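Local coordinates for protein nitrite oxidoreductase subunit C (Kuenenia stuttgartiensis, PDB 7B04) that binds heme b and probably carries electrons as the heme subunit of the nitrite oxidoreductase complex of an anammox bacterium, at residues R131-K142 / E285-G296; L224-D235 / S246-G254. All blocks are in the same frame, centred on the assembly; numbering follows the deposited sequence.

Contact 1: residues R131-K142 / E285-G296; sequences RDGAALMFPLGK and ESTYFNMAVWNG. With CA (calcium ion), chain B; HEM (protoporphyrin IX containing Fe), chain D.
Asp132 OD2 serves two partners: it binds a calcium ion at 2.6 Å and accepts a hydrogen bond from Gly296 N at 3.2 Å, the donor standing above the carboxylate plane. The site closes one end of an antiparallel pair, strands 133-139 and 286-294, in the heme-binding beta domain of the ethylbenzene dehydrogenase family. Asp132 OD1 also binds the calcium, and Asn295 OD1 completes the share of this pair at 2.4 Å; its amide lies beside the carboxylate, the planes 21° apart. Asp117, Thr119 and Asn121 supply the remaining protein ligands. Further along, Gly133, Ala135 and Met137 form hydrogen-bonded pairs with Trp294, Ala292 and Asn290, and this face lines the heme pocket: Ala292 CB lies against the vinyl-bearing pyrrole at HEM C3C and CAC, Met137 CB meets HEM CBC, and Trp294 CH2 meets HEM CMD. The indole turns its edge to the backbone of 133-135, with Gly133 O and Ala135 N near its plane and Trp294 CH2 3.4 Å from Ala135 CB. On the other face, Leu136 CD2 packs alongside Met291 CG at 3.8 Å. At the far end Lys142 NZ donates to Ser286 O at 2.6 Å, with a long salt bridge to Glu285. Met137 CG sits between backbone N and carbonyl carbon (chi1 78°), and the extended chain beyond it runs beside Asn290, bringing Met137 CE to 3.5 Å from Asn290 ND2.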
loop_
_atom_site.group_PDB
_atom_site.type_symbol
_atom_site.label_atom_id
_atom_site.label_comp_id
_atom_site.label_asym_id
_atom_site.label_seq_id
_atom_site.Cartn_x
_atom_site.Cartn_y
_atom_site.Cartn_z
ATOM N N ARG C 131 -8.909 -9.293 -36.393
ATOM C CA ARG C 131 -9.413 -8.544 -37.530
ATOM C C ARG C 131 -9.779 -9.501 -38.653
ATOM O O ARG C 131 -9.160 -10.557 -38.827
ATOM C CB ARG C 131 -8.374 -7.549 -38.047
ATOM C CG ARG C 131 -7.091 -8.268 -38.470
ATOM C CD ARG C 131 -6.176 -7.368 -39.279
ATOM N NE ARG C 131 -5.418 -6.478 -38.415
ATOM C CZ ARG C 131 -4.237 -6.800 -37.900
ATOM N NH1 ARG C 131 -3.689 -7.989 -38.153
ATOM N NH2 ARG C 131 -3.607 -5.939 -37.115
ATOM N N ASP C 132 -10.771 -9.100 -39.443
ATOM C CA ASP C 132 -11.007 -9.761 -40.721
ATOM C C ASP C 132 -9.996 -9.267 -41.738
ATOM O O ASP C 132 -9.683 -8.079 -41.790
ATOM C CB ASP C 132 -12.413 -9.511 -41.231
ATOM C CG ASP C 132 -13.441 -10.339 -40.507
ATOM O OD1 ASP C 132 -14.253 -9.747 -39.782
ATOM O OD2 ASP C 132 -13.419 -11.580 -40.644
ATOM N N GLY C 133 -9.468 -10.188 -42.531
ATOM C CA GLY C 133 -8.448 -9.834 -43.496
ATOM C C GLY C 133 -8.512 -10.695 -44.740
ATOM O O GLY C 133 -9.125 -11.769 -44.759
ATOM N N ALA C 134 -7.892 -10.182 -45.799
ATOM C CA ALA C 134 -7.745 -10.903 -47.051
ATOM C C ALA C 134 -6.382 -10.580 -47.642
ATOM O O ALA C 134 -5.826 -9.503 -47.407
ATOM C CB ALA C 134 -8.849 -10.538 -48.041
ATOM N N ALA C 135 -5.840 -11.525 -48.404
ATOM C CA ALA C 135 -4.513 -11.326 -48.963
ATOM C C ALA C 135 -4.369 -12.045 -50.294
ATOM O O ALA C 135 -4.943 -13.115 -50.512
ATOM C CB ALA C 135 -3.416 -11.800 -48.006
ATOM N N LEU C 136 -3.586 -11.434 -51.177
ATOM C CA LEU C 136 -3.186 -12.025 -52.441
ATOM C C LEU C 136 -1.669 -12.105 -52.481
ATOM O O LEU C 136 -0.974 -11.293 -51.862
ATOM C CB LEU C 136 -3.694 -11.206 -53.629
ATOM C CG LEU C 136 -5.209 -11.051 -53.739
ATOM C CD1 LEU C 136 -5.560 -10.042 -54.818
ATOM C CD2 LEU C 136 -5.864 -12.395 -54.019
ATOM N N MET C 137 -1.153 -13.096 -53.198
ATOM C CA MET C 137 0.284 -13.298 -53.262
ATOM C C MET C 137 0.670 -13.677 -54.678
ATOM O O MET C 137 -0.078 -14.350 -55.391
ATOM C CB MET C 137 0.782 -14.340 -52.254
ATOM C CG MET C 137 0.567 -15.786 -52.598
ATOM S SD MET C 137 1.339 -16.770 -51.300
ATOM C CE MET C 137 1.421 -18.366 -52.087
ATOM N N PHE C 138 1.843 -13.212 -55.083
ATOM C CA PHE C 138 2.330 -13.395 -56.431
ATOM C C PHE C 138 3.778 -13.850 -56.383
ATOM O O PHE C 138 4.547 -13.388 -55.532
ATOM C CB PHE C 138 2.256 -12.081 -57.221
ATOM C CG PHE C 138 0.880 -11.510 -57.323
ATOM C CD1 PHE C 138 0.070 -11.818 -58.400
ATOM C CD2 PHE C 138 0.392 -10.663 -56.341
ATOM C CE1 PHE C 138 -1.200 -11.292 -58.498
ATOM C CE2 PHE C 138 -0.878 -10.136 -56.432
ATOM C CZ PHE C 138 -1.676 -10.450 -57.513
ATOM N N PRO C 139 4.185 -14.752 -57.270
ATOM C CA PRO C 139 5.605 -15.077 -57.340
ATOM C C PRO C 139 6.327 -13.880 -57.922
ATOM O O PRO C 139 5.842 -13.238 -58.857
ATOM C CB PRO C 139 5.652 -16.277 -58.290
ATOM C CG PRO C 139 4.229 -16.780 -58.366
ATOM C CD PRO C 139 3.394 -15.552 -58.217
ATOM N N LEU C 140 7.487 -13.571 -57.361
ATOM C CA LEU C 140 8.259 -12.442 -57.845
ATOM C C LEU C 140 9.201 -12.936 -58.935
ATOM O O LEU C 140 9.962 -13.888 -58.726
ATOM C CB LEU C 140 8.982 -11.760 -56.683
ATOM C CG LEU C 140 10.245 -10.922 -56.836
ATOM C CD1 LEU C 140 9.924 -9.649 -57.582
ATOM C CD2 LEU C 140 10.741 -10.585 -55.444
ATOM N N GLY C 141 9.187 -12.243 -60.073
ATOM C CA GLY C 141 9.833 -12.690 -61.295
ATOM C C GLY C 141 8.929 -13.590 -62.130
ATOM O O GLY C 141 7.791 -13.907 -61.772
ATOM N N LYS C 142 9.462 -14.025 -63.273
ATOM C CA LYS C 142 8.712 -14.822 -64.245
ATOM C C LYS C 142 9.099 -16.291 -64.151
ATOM O O LYS C 142 10.271 -16.644 -64.319
ATOM C CB LYS C 142 8.941 -14.316 -65.664
ATOM C CG LYS C 142 8.385 -15.234 -66.745
ATOM C CD LYS C 142 6.868 -15.309 -66.700
ATOM C CE LYS C 142 6.330 -16.189 -67.817
ATOM N NZ LYS C 142 4.842 -16.241 -67.829
ATOM N N GLU C 285 1.420 -10.428 -70.507
ATOM C CA GLU C 285 2.185 -11.507 -69.833
ATOM C C GLU C 285 1.290 -12.191 -68.815
ATOM O O GLU C 285 0.343 -11.605 -68.395
ATOM C CB GLU C 285 3.480 -11.013 -69.200
ATOM C CG GLU C 285 4.512 -12.094 -68.927
ATOM C CD GLU C 285 4.923 -13.014 -70.062
ATOM O OE1 GLU C 285 6.119 -13.050 -70.392
ATOM O OE2 GLU C 285 4.057 -13.722 -70.591
ATOM N N SER C 286 1.598 -13.441 -68.518
ATOM C CA SER C 286 0.847 -14.261 -67.559
ATOM C C SER C 286 1.804 -14.700 -66.473
ATOM O O SER C 286 2.965 -14.881 -66.760
ATOM C CB SER C 286 0.297 -15.445 -68.239
ATOM O OG SER C 286 1.301 -16.073 -68.983
ATOM N N THR C 287 1.266 -14.812 -65.274
ATOM C CA THR C 287 1.946 -15.266 -64.043
ATOM C C THR C 287 0.933 -16.080 -63.243
ATOM O O THR C 287 0.012 -16.589 -63.837
ATOM C CB THR C 287 2.601 -14.108 -63.292
ATOM O OG1 THR C 287 3.494 -14.646 -62.331
ATOM C CG2 THR C 287 1.618 -13.237 -62.564
ATOM N N TYR C 288 1.186 -16.290 -61.964
ATOM C CA TYR C 288 0.311 -17.037 -61.077
ATOM C C TYR C 288 -0.027 -16.195 -59.851
ATOM O O TYR C 288 0.611 -15.176 -59.578
ATOM C CB TYR C 288 0.951 -18.373 -60.658
ATOM C CG TYR C 288 1.331 -19.270 -61.825
ATOM C CD1 TYR C 288 2.413 -18.963 -62.641
ATOM C CD2 TYR C 288 0.604 -20.420 -62.112
ATOM C CE1 TYR C 288 2.761 -19.769 -63.708
ATOM C CE2 TYR C 288 0.947 -21.236 -63.179
ATOM C CZ TYR C 288 2.027 -20.904 -63.973
ATOM O OH TYR C 288 2.376 -21.707 -65.034
ATOM N N PHE C 289 -1.065 -16.613 -59.127
ATOM C CA PHE C 289 -1.435 -15.949 -57.885
ATOM C C PHE C 289 -2.027 -16.973 -56.926
ATOM O O PHE C 289 -2.371 -18.096 -57.308
ATOM C CB PHE C 289 -2.406 -14.781 -58.126
ATOM C CG PHE C 289 -3.840 -15.197 -58.312
ATOM C CD1 PHE C 289 -4.325 -15.513 -59.570
ATOM C CD2 PHE C 289 -4.707 -15.253 -57.231
ATOM C CE1 PHE C 289 -5.645 -15.886 -59.744
ATOM C CE2 PHE C 289 -6.024 -15.632 -57.400
ATOM C CZ PHE C 289 -6.495 -15.947 -58.657
ATOM N N ASN C 290 -2.150 -16.562 -55.665
ATOM C CA ASN C 290 -2.768 -17.369 -54.625
ATOM C C ASN C 290 -3.494 -16.443 -53.660
ATOM O O ASN C 290 -3.275 -15.229 -53.653
ATOM C CB ASN C 290 -1.726 -18.221 -53.887
ATOM C CG ASN C 290 -2.332 -19.428 -53.205
ATOM O OD1 ASN C 290 -3.545 -19.620 -53.224
ATOM N ND2 ASN C 290 -1.487 -20.254 -52.596
ATOM N N MET C 291 -4.370 -17.027 -52.843
ATOM C CA MET C 291 -5.318 -16.245 -52.062
ATOM C C MET C 291 -5.459 -16.830 -50.663
ATOM O O MET C 291 -5.210 -18.016 -50.432
ATOM C CB MET C 291 -6.687 -16.200 -52.756
ATOM C CG MET C 291 -7.681 -15.228 -52.153
ATOM S SD MET C 291 -9.346 -15.474 -52.791
ATOM C CE MET C 291 -9.121 -14.961 -54.488
ATOM N N ALA C 292 -5.866 -15.973 -49.728
ATOM C CA ALA C 292 -6.190 -16.386 -48.370
ATOM C C ALA C 292 -7.135 -15.360 -47.762
ATOM O O ALA C 292 -7.127 -14.187 -48.144
ATOM C CB ALA C 292 -4.939 -16.537 -47.499
ATOM N N VAL C 293 -7.950 -15.819 -46.815
ATOM C CA VAL C 293 -8.947 -14.985 -46.149
ATOM C C VAL C 293 -8.922 -15.309 -44.660
ATOM O O VAL C 293 -8.689 -16.457 -44.268
ATOM C CB VAL C 293 -10.356 -15.203 -46.747
ATOM C CG1 VAL C 293 -11.416 -14.466 -45.943
ATOM C CG2 VAL C 293 -10.396 -14.758 -48.202
ATOM N N TRP C 294 -9.141 -14.293 -43.827
ATOM C CA TRP C 294 -9.182 -14.452 -42.380
ATOM C C TRP C 294 -10.524 -13.976 -41.844
ATOM O O TRP C 294 -11.119 -13.029 -42.366
ATOM C CB TRP C 294 -8.049 -13.684 -41.695
ATOM C CG TRP C 294 -6.702 -14.187 -42.067
ATOM C CD1 TRP C 294 -5.915 -15.037 -41.348
ATOM C CD2 TRP C 294 -5.987 -13.891 -43.267
ATOM N NE1 TRP C 294 -4.743 -15.275 -42.022
ATOM C CE2 TRP C 294 -4.766 -14.587 -43.207
ATOM C CE3 TRP C 294 -6.259 -13.099 -44.386
ATOM C CZ2 TRP C 294 -3.820 -14.516 -44.222
ATOM C CZ3 TRP C 294 -5.323 -13.030 -45.388
ATOM C CH2 TRP C 294 -4.119 -13.737 -45.303
ATOM N N ASN C 295 -10.995 -14.641 -40.790
ATOM C CA ASN C 295 -12.218 -14.249 -40.096
ATOM C C ASN C 295 -11.910 -14.075 -38.615
ATOM O O ASN C 295 -11.709 -15.061 -37.900
ATOM C CB ASN C 295 -13.332 -15.276 -40.304
ATOM C CG ASN C 295 -14.675 -14.796 -39.778
ATOM O OD1 ASN C 295 -14.863 -13.612 -39.502
ATOM N ND2 ASN C 295 -15.617 -15.719 -39.637
ATOM N N GLY C 296 -11.872 -12.819 -38.164
ATOM C CA GLY C 296 -11.590 -12.528 -36.770
ATOM C C GLY C 296 -12.575 -13.148 -35.803
ATOM O O GLY C 296 -12.234 -13.359 -34.634
HETATM CA CA CA B . -15.791 -11.431 -39.614
HETATM C CHA HEM D . 1.039 -15.598 -42.177
HETATM C CHB HEM D . 1.396 -20.419 -42.786
HETATM C CHC HEM D . -0.517 -19.835 -47.216
HETATM C CHD HEM D . -0.716 -14.975 -46.680
HETATM C C1A HEM D . 1.386 -16.924 -41.991
HETATM C C2A HEM D . 2.239 -17.441 -40.942
HETATM C C3A HEM D . 2.334 -18.772 -41.098
HETATM C C4A HEM D . 1.562 -19.149 -42.265
HETATM C CMA HEM D . 3.128 -19.759 -40.212
HETATM C CAA HEM D . 2.871 -16.569 -39.833
HETATM C CBA HEM D . 4.390 -16.562 -39.935
HETATM C CGA HEM D . 4.824 -15.420 -40.808
HETATM O O1A HEM D . 5.816 -15.585 -41.563
HETATM O O2A HEM D . 4.162 -14.352 -40.753
HETATM C C1B HEM D . 0.847 -20.705 -44.021
HETATM C C2B HEM D . 0.539 -22.017 -44.555
HETATM C C3B HEM D . 0.014 -21.858 -45.788
HETATM C C4B HEM D . -0.039 -20.432 -46.063
HETATM C CMB HEM D . 0.822 -23.323 -43.780
HETATM C CAB HEM D . -0.499 -22.918 -46.798
HETATM C CBB HEM D . -0.684 -24.214 -46.517
HETATM C C1C HEM D . -0.787 -18.492 -47.426
HETATM C C2C HEM D . -1.509 -17.942 -48.560
HETATM C C3C HEM D . -1.573 -16.614 -48.414
HETATM C C4C HEM D . -0.880 -16.255 -47.190
HETATM C CMC HEM D . -2.115 -18.755 -49.726
HETATM C CAC HEM D . -2.254 -15.628 -49.391
HETATM C CBC HEM D . -1.609 -14.560 -49.866
HETATM C C1D HEM D . -0.346 -14.732 -45.369
HETATM C C2D HEM D . -0.520 -13.493 -44.630
HETATM C C3D HEM D . -0.041 -13.667 -43.399
HETATM C C4D HEM D . 0.462 -15.025 -43.295
HETATM C CMD HEM D . -1.144 -12.184 -45.158
HETATM C CAD HEM D . -0.028 -12.594 -42.289
HETATM C CBD HEM D . -1.198 -12.791 -41.333
HETATM C CGD HEM D . -1.294 -11.611 -40.401
HETATM O O1D HEM D . -2.265 -11.551 -39.606
HETATM O O2D HEM D . -0.410 -10.719 -40.454
HETATM N NA HEM D . 1.004 -17.995 -42.775
HETATM N NB HEM D . 0.481 -19.772 -44.967
HETATM N NC HEM D . -0.412 -17.434 -46.606
HETATM N ND HEM D . 0.256 -15.651 -44.515
HETATM FE FE HEM D . 0.586 -17.784 -44.686
#

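Contact 2: residues L224-D235 / S246-G254; sequences LLSLPRGRAVED and SQDHQDVDG. With CA (calcium ion), chain E.
Asp235 OD2 and Gln247 OE1 meet at a calcium ion, each 2.5 Å from the metal, and so join strand 233-238 to the loop that precedes strand 253-258. The same loop curls round the ion to add His249 O and Asp251 OD1, making a calcium-binding loop, and Asp278 completes the shell. The carboxylate of Asp235 and the amide of Gln247 approach obliquely, their planes 68° apart, and the shared cation lets their two oxygens come close. Behind this shell, Gln247 N donates to Asp235 O in the carbonyl plane, on a lone pair, while His249 ND1 donates to Asp251 OD1 at 3.0 Å, which ties the ligand carboxylate to the imidazole. Gln250 turns inward: its chain bends at chi2 (-78°), which carries OE1 back to accept from Asp235 N at 3.1 Å, although the turn of this amide is less certain because its NE2 sits too close to Gln247 O in the model. Beside it, Ser246 OG donates to Glu234 OE1 at 2.8 Å, on the anti side and tilted out of the carboxylate plane; Glu234 OE2 has salt bridges to Lys168 and to Arg209 of subunit B. Farther from the metal, Arg231 NE donates to Val252 O at 2.8 Å, with the acceptor in the guanidinium plane and Gln250 O over one face. Val233 CG1 and Val252 CG1 pack at 3.6 Å, and Val252 CG1 also reaches Asp235 CB, giving the metal ligand an apolar flank. The backbone N and O of Asp235 are thus both held by the loop that supplies three further ligands. With Asp235, Asp251 and Asp278 gathered at one site, the calcium probably offsets the repulsion among the three carboxylates it draws together.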
loop_
_atom_site.group_PDB
_atom_site.type_symbol
_atom_site.label_atom_id
_atom_site.label_comp_id
_atom_site.label_asym_id
_atom_site.label_seq_id
_atom_site.Cartn_x
_atom_site.Cartn_y
_atom_site.Cartn_z
ATOM N N LEU C 224 4.893 -1.035 -38.424
ATOM C CA LEU C 224 3.757 -0.500 -39.161
ATOM C C LEU C 224 2.449 -0.760 -38.427
ATOM O O LEU C 224 1.595 0.125 -38.348
ATOM C CB LEU C 224 3.722 -1.095 -40.566
ATOM C CG LEU C 224 4.759 -0.529 -41.535
ATOM C CD1 LEU C 224 4.858 -1.380 -42.788
ATOM C CD2 LEU C 224 4.430 0.912 -41.892
ATOM N N LEU C 225 2.303 -1.933 -37.808
ATOM C CA LEU C 225 1.050 -2.231 -37.119
ATOM C C LEU C 225 0.764 -1.266 -35.975
ATOM O O LEU C 225 -0.373 -1.214 -35.492
ATOM C CB LEU C 225 1.070 -3.659 -36.583
ATOM C CG LEU C 225 1.351 -4.771 -37.588
ATOM C CD1 LEU C 225 1.245 -6.110 -36.907
ATOM C CD2 LEU C 225 0.378 -4.693 -38.749
ATOM N N SER C 226 1.757 -0.485 -35.549
ATOM C CA SER C 226 1.600 0.455 -34.449
ATOM C C SER C 226 1.494 1.906 -34.903
ATOM O O SER C 226 1.228 2.779 -34.068
ATOM C CB SER C 226 2.773 0.315 -33.476
ATOM O OG SER C 226 2.944 -1.036 -33.088
ATOM N N LEU C 227 1.685 2.185 -36.185
ATOM C CA LEU C 227 1.716 3.542 -36.706
ATOM C C LEU C 227 0.495 3.842 -37.567
ATOM O O LEU C 227 -0.231 2.933 -37.981
ATOM C CB LEU C 227 2.985 3.773 -37.539
ATOM C CG LEU C 227 4.337 3.669 -36.835
ATOM C CD1 LEU C 227 5.463 3.878 -37.834
ATOM C CD2 LEU C 227 4.432 4.678 -35.703
ATOM N N PRO C 228 0.204 5.122 -37.802
ATOM C CA PRO C 228 -0.802 5.494 -38.808
ATOM C C PRO C 228 -0.276 5.380 -40.232
ATOM O O PRO C 228 0.259 6.353 -40.774
ATOM C CB PRO C 228 -1.140 6.948 -38.448
ATOM C CG PRO C 228 -0.699 7.107 -37.028
ATOM C CD PRO C 228 0.518 6.247 -36.906
ATOM N N ARG C 229 -0.416 4.203 -40.848
ATOM C CA ARG C 229 0.199 3.960 -42.150
ATOM C C ARG C 229 -0.408 4.804 -43.259
ATOM O O ARG C 229 0.215 4.944 -44.317
ATOM C CB ARG C 229 0.028 2.499 -42.589
ATOM C CG ARG C 229 0.710 1.421 -41.777
ATOM C CD ARG C 229 0.029 1.217 -40.451
ATOM N NE ARG C 229 -1.426 1.311 -40.493
ATOM C CZ ARG C 229 -2.201 1.209 -39.417
ATOM N NH1 ARG C 229 -3.518 1.301 -39.527
ATOM N NH2 ARG C 229 -1.651 1.024 -38.223
ATOM N N GLY C 230 -1.605 5.351 -43.057
ATOM C CA GLY C 230 -2.253 6.070 -44.138
ATOM C C GLY C 230 -2.564 5.137 -45.280
ATOM O O GLY C 230 -2.584 5.556 -46.444
ATOM N N ARG C 231 -2.818 3.870 -44.966
ATOM C CA ARG C 231 -2.923 2.824 -45.965
ATOM C C ARG C 231 -3.826 1.725 -45.421
ATOM O O ARG C 231 -3.982 1.573 -44.207
ATOM C CB ARG C 231 -1.503 2.332 -46.277
ATOM C CG ARG C 231 -1.337 1.097 -47.101
ATOM C CD ARG C 231 0.112 1.020 -47.559
ATOM N NE ARG C 231 0.286 1.616 -48.878
ATOM C CZ ARG C 231 0.860 2.794 -49.101
ATOM N NH1 ARG C 231 1.301 3.527 -48.087
ATOM N NH2 ARG C 231 0.971 3.249 -50.342
ATOM N N ALA C 232 -4.427 0.955 -46.332
ATOM C CA ALA C 232 -5.310 -0.135 -45.941
ATOM C C ALA C 232 -4.770 -1.522 -46.262
ATOM O O ALA C 232 -5.304 -2.508 -45.743
ATOM C CB ALA C 232 -6.681 0.030 -46.608
ATOM N N VAL C 233 -3.736 -1.630 -47.089
ATOM C CA VAL C 233 -3.168 -2.914 -47.481
ATOM C C VAL C 233 -1.664 -2.831 -47.282
ATOM O O VAL C 233 -1.032 -1.864 -47.717
ATOM C CB VAL C 233 -3.505 -3.276 -48.940
ATOM C CG1 VAL C 233 -2.914 -4.629 -49.309
ATOM C CG2 VAL C 233 -5.015 -3.281 -49.153
ATOM N N GLU C 234 -1.082 -3.865 -46.686
ATOM C CA GLU C 234 0.350 -3.873 -46.434
ATOM C C GLU C 234 1.060 -4.621 -47.554
ATOM O O GLU C 234 0.633 -5.708 -47.952
ATOM C CB GLU C 234 0.662 -4.517 -45.081
ATOM C CG GLU C 234 2.141 -4.509 -44.711
ATOM C CD GLU C 234 2.426 -5.248 -43.414
ATOM O OE1 GLU C 234 3.404 -4.889 -42.724
ATOM O OE2 GLU C 234 1.671 -6.186 -43.082
ATOM N N ASP C 235 2.126 -4.019 -48.071
ATOM C CA ASP C 235 2.934 -4.615 -49.124
ATOM C C ASP C 235 4.117 -5.305 -48.460
ATOM O O ASP C 235 4.917 -4.652 -47.783
ATOM C CB ASP C 235 3.395 -3.545 -50.112
ATOM C CG ASP C 235 4.045 -4.128 -51.346
ATOM O OD1 ASP C 235 3.371 -4.884 -52.074
ATOM O OD2 ASP C 235 5.219 -3.801 -51.608
ATOM N N SER C 246 7.712 -7.517 -43.650
ATOM C CA SER C 246 7.125 -6.273 -44.122
ATOM C C SER C 246 8.141 -5.475 -44.929
ATOM O O SER C 246 9.295 -5.326 -44.516
ATOM C CB SER C 246 6.621 -5.444 -42.944
ATOM O OG SER C 246 6.031 -4.245 -43.401
ATOM N N GLN C 247 7.710 -4.964 -46.079
ATOM C CA GLN C 247 8.582 -4.203 -46.961
ATOM C C GLN C 247 8.826 -2.798 -46.427
ATOM O O GLN C 247 8.005 -2.231 -45.701
ATOM C CB GLN C 247 7.987 -4.102 -48.366
ATOM C CG GLN C 247 7.894 -5.410 -49.116
ATOM C CD GLN C 247 7.712 -5.195 -50.605
ATOM O OE1 GLN C 247 7.834 -4.074 -51.100
ATOM N NE2 GLN C 247 7.411 -6.267 -51.325
ATOM N N ASP C 248 9.984 -2.243 -46.794
ATOM C CA ASP C 248 10.309 -0.873 -46.412
ATOM C C ASP C 248 9.500 0.134 -47.224
ATOM O O ASP C 248 9.051 1.153 -46.689
ATOM C CB ASP C 248 11.806 -0.627 -46.591
ATOM C CG ASP C 248 12.637 -1.254 -45.488
ATOM O OD1 ASP C 248 12.485 -0.845 -44.317
ATOM O OD2 ASP C 248 13.434 -2.169 -45.789
ATOM N N HIS C 249 9.315 -0.129 -48.516
ATOM C CA HIS C 249 8.604 0.754 -49.436
ATOM C C HIS C 249 7.244 0.139 -49.747
ATOM O O HIS C 249 7.162 -0.844 -50.492
ATOM C CB HIS C 249 9.413 0.980 -50.712
ATOM C CG HIS C 249 8.950 2.149 -51.524
ATOM N ND1 HIS C 249 7.960 2.047 -52.478
ATOM C CD2 HIS C 249 9.338 3.446 -51.525
ATOM C CE1 HIS C 249 7.759 3.230 -53.031
ATOM N NE2 HIS C 249 8.583 4.097 -52.470
ATOM N N GLN C 250 6.181 0.717 -49.191
ATOM C CA GLN C 250 4.836 0.185 -49.376
ATOM C C GLN C 250 4.218 0.789 -50.629
ATOM O O GLN C 250 4.206 2.014 -50.797
ATOM C CB GLN C 250 3.955 0.498 -48.166
ATOM C CG GLN C 250 4.606 0.237 -46.824
ATOM C CD GLN C 250 4.615 -1.232 -46.464
ATOM O OE1 GLN C 250 3.564 -1.864 -46.368
ATOM N NE2 GLN C 250 5.804 -1.783 -46.259
ATOM N N ASP C 251 3.697 -0.074 -51.506
ATOM C CA ASP C 251 3.217 0.356 -52.809
ATOM C C ASP C 251 1.773 -0.019 -53.114
ATOM O O ASP C 251 1.200 0.548 -54.050
ATOM C CB ASP C 251 4.111 -0.221 -53.919
ATOM C CG ASP C 251 5.411 0.539 -54.070
ATOM O OD1 ASP C 251 6.484 -0.094 -54.010
ATOM O OD2 ASP C 251 5.358 1.772 -54.252
ATOM N N VAL C 252 1.173 -0.941 -52.369
ATOM C CA VAL C 252 -0.192 -1.386 -52.631
ATOM C C VAL C 252 -1.144 -0.644 -51.703
ATOM O O VAL C 252 -0.817 -0.372 -50.539
ATOM C CB VAL C 252 -0.324 -2.915 -52.477
ATOM C CG1 VAL C 252 -0.039 -3.345 -51.050
ATOM C CG2 VAL C 252 -1.701 -3.387 -52.926
ATOM N N ASP C 253 -2.318 -0.294 -52.226
ATOM C CA ASP C 253 -3.389 0.328 -51.460
ATOM C C ASP C 253 -4.702 -0.360 -51.823
ATOM O O ASP C 253 -4.739 -1.261 -52.666
ATOM C CB ASP C 253 -3.451 1.837 -51.732
ATOM C CG ASP C 253 -4.127 2.606 -50.616
ATOM O OD1 ASP C 253 -4.577 1.969 -49.639
ATOM O OD2 ASP C 253 -4.203 3.849 -50.712
ATOM N N GLY C 254 -5.789 0.064 -51.190
ATOM C CA GLY C 254 -7.078 -0.547 -51.468
ATOM C C GLY C 254 -8.170 0.036 -50.597
ATOM O O GLY C 254 -7.913 0.771 -49.637
HETATM CA CA CA E . 6.934 -2.246 -52.577
#

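How the contacts relate
Contact 1 is the more buried of the two, a regular strand pair whose backbone ladder runs beside the heme, with its calcium at one end and an exposed lysine at the other. Contact 2 is partly buried and mostly loop, held mainly by side-chain and metal bonds, with little backbone pairing. They lie about 16 Å apart, centre to centre, and do not touch, yet strand 162-168 lies between their elements, pairing with 133-139 of contact 1 and 233-238 of contact 2. Each has a calcium of its own. Both segments of contact 2 fall within the long chain interval separating 131-142 from 285-296. Contact 1 faces the heme itself, whereas contact 2 lies at the edge of the subunit B interface.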